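Decapping nuclease RAI1 (PDB 5BUD) removes NAD caps and hydrolyses m7G-capped and triphosphorylated RNA 5' ends using divalent metal ions, and binds and stimulates the exoribonuclease RAT1. Local coordinates at residues M107-Y115 with K318-Y329. Numbering follows the deposited sequence.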
loop_
_atom_site.group_PDB
_atom_site.type_symbol
_atom_site.label_atom_id
_atom_site.label_comp_id
_atom_site.label_asym_id
_atom_site.label_seq_id
_atom_site.Cartn_x
_atom_site.Cartn_y
_atom_site.Cartn_z
ATOM N N MET A 107 -5.652 2.474 4.433
ATOM C CA MET A 107 -6.981 1.966 4.043
ATOM C C MET A 107 -7.015 0.486 3.708
ATOM O O MET A 107 -8.052 -0.178 3.911
ATOM C CB MET A 107 -7.548 2.768 2.878
ATOM C CG MET A 107 -7.852 4.199 3.262
ATOM S SD MET A 107 -9.019 4.288 4.642
ATOM C CE MET A 107 -8.231 5.591 5.528
ATOM N N THR A 108 -5.917 -0.041 3.173
ATOM C CA THR A 108 -5.805 -1.484 2.950
ATOM C C THR A 108 -6.001 -2.265 4.276
ATOM O O THR A 108 -6.692 -3.244 4.289
ATOM C CB THR A 108 -4.441 -1.851 2.331
ATOM O OG1 THR A 108 -4.295 -1.170 1.080
ATOM C CG2 THR A 108 -4.304 -3.367 2.097
ATOM N N LYS A 109 -5.375 -1.824 5.372
ATOM C CA LYS A 109 -5.569 -2.440 6.686
ATOM C C LYS A 109 -7.031 -2.458 7.115
ATOM O O LYS A 109 -7.527 -3.467 7.585
ATOM C CB LYS A 109 -4.709 -1.730 7.753
ATOM C CG LYS A 109 -3.247 -2.024 7.576
ATOM C CD LYS A 109 -2.397 -1.195 8.506
ATOM C CE LYS A 109 -0.946 -1.637 8.418
ATOM N NZ LYS A 109 -0.787 -2.778 9.345
ATOM N N ILE A 110 -7.704 -1.337 6.922
ATOM C CA ILE A 110 -9.104 -1.188 7.273
ATOM C C ILE A 110 -10.003 -2.050 6.412
ATOM O O ILE A 110 -10.871 -2.770 6.944
ATOM C CB ILE A 110 -9.526 0.285 7.205
ATOM C CG1 ILE A 110 -8.752 1.076 8.262
ATOM C CG2 ILE A 110 -11.017 0.445 7.388
ATOM C CD1 ILE A 110 -8.839 2.564 8.058
ATOM N N LEU A 111 -9.782 -2.018 5.097
ATOM C CA LEU A 111 -10.601 -2.807 4.178
ATOM C C LEU A 111 -10.450 -4.314 4.372
ATOM O O LEU A 111 -11.410 -5.060 4.191
ATOM C CB LEU A 111 -10.295 -2.432 2.720
ATOM C CG LEU A 111 -10.927 -3.239 1.562
ATOM C CD1 LEU A 111 -12.456 -3.249 1.549
ATOM C CD2 LEU A 111 -10.439 -2.719 0.218
ATOM N N SER A 112 -9.255 -4.775 4.680
ATOM C CA SER A 112 -9.037 -6.209 4.804
ATOM C C SER A 112 -9.315 -6.728 6.216
ATOM O O SER A 112 -9.247 -7.943 6.436
ATOM C CB SER A 112 -7.611 -6.575 4.426
ATOM O OG SER A 112 -6.713 -5.915 5.289
ATOM N N LEU A 113 -9.618 -5.810 7.135
ATOM C CA LEU A 113 -9.787 -6.127 8.571
ATOM C C LEU A 113 -10.755 -7.298 8.835
ATOM O O LEU A 113 -10.435 -8.190 9.625
ATOM C CB LEU A 113 -10.198 -4.859 9.348
ATOM C CG LEU A 113 -10.532 -5.025 10.854
ATOM C CD1 LEU A 113 -10.127 -3.785 11.617
ATOM C CD2 LEU A 113 -12.007 -5.325 11.111
ATOM N N PRO A 114 -11.893 -7.346 8.124
ATOM C CA PRO A 114 -12.872 -8.400 8.428
ATOM C C PRO A 114 -12.387 -9.840 8.280
ATOM O O PRO A 114 -13.018 -10.755 8.851
ATOM C CB PRO A 114 -13.986 -8.117 7.442
ATOM C CG PRO A 114 -13.911 -6.658 7.239
ATOM C CD PRO A 114 -12.445 -6.393 7.154
ATOM N N TYR A 115 -11.305 -10.060 7.517
ATOM C CA TYR A 115 -10.753 -11.411 7.348
ATOM C C TYR A 115 -9.317 -11.451 7.872
ATOM O O TYR A 115 -8.551 -12.329 7.539
ATOM C CB TYR A 115 -10.887 -11.863 5.869
ATOM C CG TYR A 115 -12.330 -11.755 5.404
ATOM C CD1 TYR A 115 -12.768 -10.674 4.633
ATOM C CD2 TYR A 115 -13.291 -12.672 5.847
ATOM C CE1 TYR A 115 -14.089 -10.545 4.254
ATOM C CE2 TYR A 115 -14.622 -12.546 5.487
ATOM C CZ TYR A 115 -15.022 -11.494 4.688
ATOM O OH TYR A 115 -16.337 -11.376 4.327
ATOM N N LYS A 318 -16.327 -16.678 8.066
ATOM C CA LYS A 318 -14.899 -16.861 7.763
ATOM C C LYS A 318 -14.513 -16.813 6.272
ATOM O O LYS A 318 -13.363 -16.591 5.953
ATOM C CB LYS A 318 -14.363 -18.157 8.384
ATOM C CG LYS A 318 -13.500 -17.928 9.626
ATOM C CD LYS A 318 -13.003 -19.222 10.278
ATOM C CE LYS A 318 -12.263 -20.150 9.317
ATOM N NZ LYS A 318 -11.181 -19.474 8.549
ATOM N N LYS A 319 -15.455 -17.034 5.372
ATOM C CA LYS A 319 -15.160 -17.075 3.926
ATOM C C LYS A 319 -14.952 -15.662 3.397
ATOM O O LYS A 319 -15.831 -14.819 3.537
ATOM C CB LYS A 319 -16.310 -17.769 3.168
ATOM C CG LYS A 319 -16.304 -17.587 1.654
ATOM C CD LYS A 319 -15.167 -18.324 0.990
ATOM C CE LYS A 319 -14.988 -17.886 -0.457
ATOM N NZ LYS A 319 -13.826 -18.537 -1.151
ATOM N N ILE A 320 -13.782 -15.390 2.822
ATOM C CA ILE A 320 -13.512 -14.071 2.219
ATOM C C ILE A 320 -14.554 -13.695 1.155
ATOM O O ILE A 320 -14.795 -14.431 0.223
ATOM C CB ILE A 320 -12.089 -13.977 1.597
ATOM C CG1 ILE A 320 -11.042 -13.969 2.714
ATOM C CG2 ILE A 320 -11.956 -12.694 0.782
ATOM C CD1 ILE A 320 -9.626 -14.259 2.251
ATOM N N ASN A 321 -15.159 -12.536 1.342
ATOM C CA ASN A 321 -16.080 -11.942 0.394
ATOM C C ASN A 321 -15.763 -10.459 0.200
ATOM O O ASN A 321 -15.873 -9.639 1.129
ATOM C CB ASN A 321 -17.501 -12.087 0.905
ATOM C CG ASN A 321 -18.509 -11.501 -0.046
ATOM O OD1 ASN A 321 -18.695 -10.296 -0.091
ATOM N ND2 ASN A 321 -19.171 -12.358 -0.816
ATOM N N CYS A 322 -15.424 -10.106 -1.032
ATOM C CA CYS A 322 -14.919 -8.763 -1.324
ATOM C C CYS A 322 -15.971 -7.696 -1.134
ATOM O O CYS A 322 -15.663 -6.622 -0.640
ATOM C CB CYS A 322 -14.336 -8.724 -2.733
ATOM S SG CYS A 322 -12.828 -9.690 -2.902
ATOM N N THR A 323 -17.218 -7.988 -1.492
ATOM C CA THR A 323 -18.331 -7.047 -1.298
ATOM C C THR A 323 -18.589 -6.748 0.192
ATOM O O THR A 323 -18.836 -5.586 0.574
ATOM C CB THR A 323 -19.617 -7.563 -2.013
ATOM O OG1 THR A 323 -19.362 -7.652 -3.421
ATOM C CG2 THR A 323 -20.792 -6.660 -1.777
ATOM N N ASN A 324 -18.488 -7.769 1.043
ATOM C CA ASN A 324 -18.684 -7.567 2.481
ATOM C C ASN A 324 -17.591 -6.653 3.030
ATOM O O ASN A 324 -17.878 -5.725 3.800
ATOM C CB ASN A 324 -18.721 -8.929 3.186
ATOM C CG ASN A 324 -18.854 -8.829 4.696
ATOM O OD1 ASN A 324 -19.766 -8.192 5.232
ATOM N ND2 ASN A 324 -17.954 -9.495 5.394
ATOM N N ALA A 325 -16.346 -6.889 2.606
ATOM C CA ALA A 325 -15.231 -6.023 3.033
ATOM C C ALA A 325 -15.480 -4.589 2.644
ATOM O O ALA A 325 -15.235 -3.705 3.444
ATOM C CB ALA A 325 -13.903 -6.511 2.473
ATOM N N LEU A 326 -15.949 -4.367 1.414
ATOM C CA LEU A 326 -16.173 -3.033 0.900
ATOM C C LEU A 326 -17.242 -2.297 1.681
ATOM O O LEU A 326 -17.137 -1.096 1.899
ATOM C CB LEU A 326 -16.552 -3.064 -0.594
ATOM C CG LEU A 326 -15.424 -3.083 -1.608
ATOM C CD1 LEU A 326 -15.998 -3.235 -3.006
ATOM C CD2 LEU A 326 -14.587 -1.810 -1.503
ATOM N N LYS A 327 -18.271 -3.019 2.113
ATOM C CA LYS A 327 -19.313 -2.424 2.959
ATOM C C LYS A 327 -18.824 -2.048 4.362
ATOM O O LYS A 327 -19.268 -1.042 4.916
ATOM C CB LYS A 327 -20.507 -3.374 3.049
ATOM C CG LYS A 327 -21.194 -3.539 1.705
ATOM C CD LYS A 327 -22.400 -4.471 1.751
ATOM C CE LYS A 327 -23.068 -4.501 0.388
ATOM N NZ LYS A 327 -24.319 -5.312 0.365
ATOM N N TRP A 328 -17.913 -2.843 4.930
ATOM C CA TRP A 328 -17.286 -2.471 6.172
ATOM C C TRP A 328 -16.441 -1.194 5.939
ATOM O O TRP A 328 -16.516 -0.251 6.698
ATOM C CB TRP A 328 -16.416 -3.632 6.695
ATOM C CG TRP A 328 -15.324 -3.201 7.614
ATOM C CD1 TRP A 328 -14.003 -3.167 7.330
ATOM C CD2 TRP A 328 -15.457 -2.751 8.978
ATOM N NE1 TRP A 328 -13.288 -2.706 8.415
ATOM C CE2 TRP A 328 -14.158 -2.431 9.440
ATOM C CE3 TRP A 328 -16.549 -2.542 9.828
ATOM C CZ2 TRP A 328 -13.911 -1.954 10.740
ATOM C CZ3 TRP A 328 -16.313 -2.050 11.121
ATOM C CH2 TRP A 328 -14.997 -1.754 11.561
ATOM N N TYR A 329 -15.650 -1.178 4.868
ATOM C CA TYR A 329 -14.770 -0.021 4.567
ATOM C C TYR A 329 -15.639 1.226 4.405
ATOM O O TYR A 329 -15.346 2.262 5.006
ATOM C CB TYR A 329 -13.920 -0.333 3.318
ATOM C CG TYR A 329 -13.232 0.818 2.624
ATOM C CD1 TYR A 329 -12.142 1.465 3.197
ATOM C CD2 TYR A 329 -13.621 1.206 1.345
ATOM C CE1 TYR A 329 -11.499 2.504 2.520
ATOM C CE2 TYR A 329 -12.984 2.225 0.675
ATOM C CZ TYR A 329 -11.931 2.877 1.264
ATOM O OH TYR A 329 -11.312 3.893 0.571
#
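A helix-helix packing contact of the PD-(D/E)XK nuclease fold joins the C-terminal end of helix 104-112, with the turn that follows it, to the capped start of helix 322-339; the short segments cross at 119°, their axes 8.6 Å apart. Tyr115 bridges the turn to the cap. Ile320 CA sits over the centre of one face of the Tyr115 ring, 3.8 Å from the centroid, a CH-pi contact, while Pro114 CB lies toward the rim of the opposite face. The phenol OH of Tyr115 accepts a fairly straight hydrogen bond of 2.7 Å from Asn324 ND2; the phenol oxygen lies close to the plane of the Asn324 amide, which is turned 70° from the Tyr115 ring. Asn324 reaches it with CG anti to its own backbone N (chi1 177°), and its OD1 accepts from Arg11, so both ends of the amide are engaged. At the N-cap, Asn321 OD1 receives Asn324 N at 2.8 Å. Further along the helix, Leu111 CD1 packs on Ala325 CB at 3.7 Å and on Leu326 and Tyr329. Trp328 NE1 gives a weak, bent bond to Ile110 O (2.8 Å), and Pro114 CG meets Trp328 CD1 at 3.5 Å. Met107 SD touches the Tyr329 ring edge, a Met-aromatic contact. Helix 255-275 packs beside both segments through Leu274, which meets Thr108 and Tyr329; Phe360 of strand 359-364 stacks edge-to-face with Trp328, and Leu113 rests on strand 121-128.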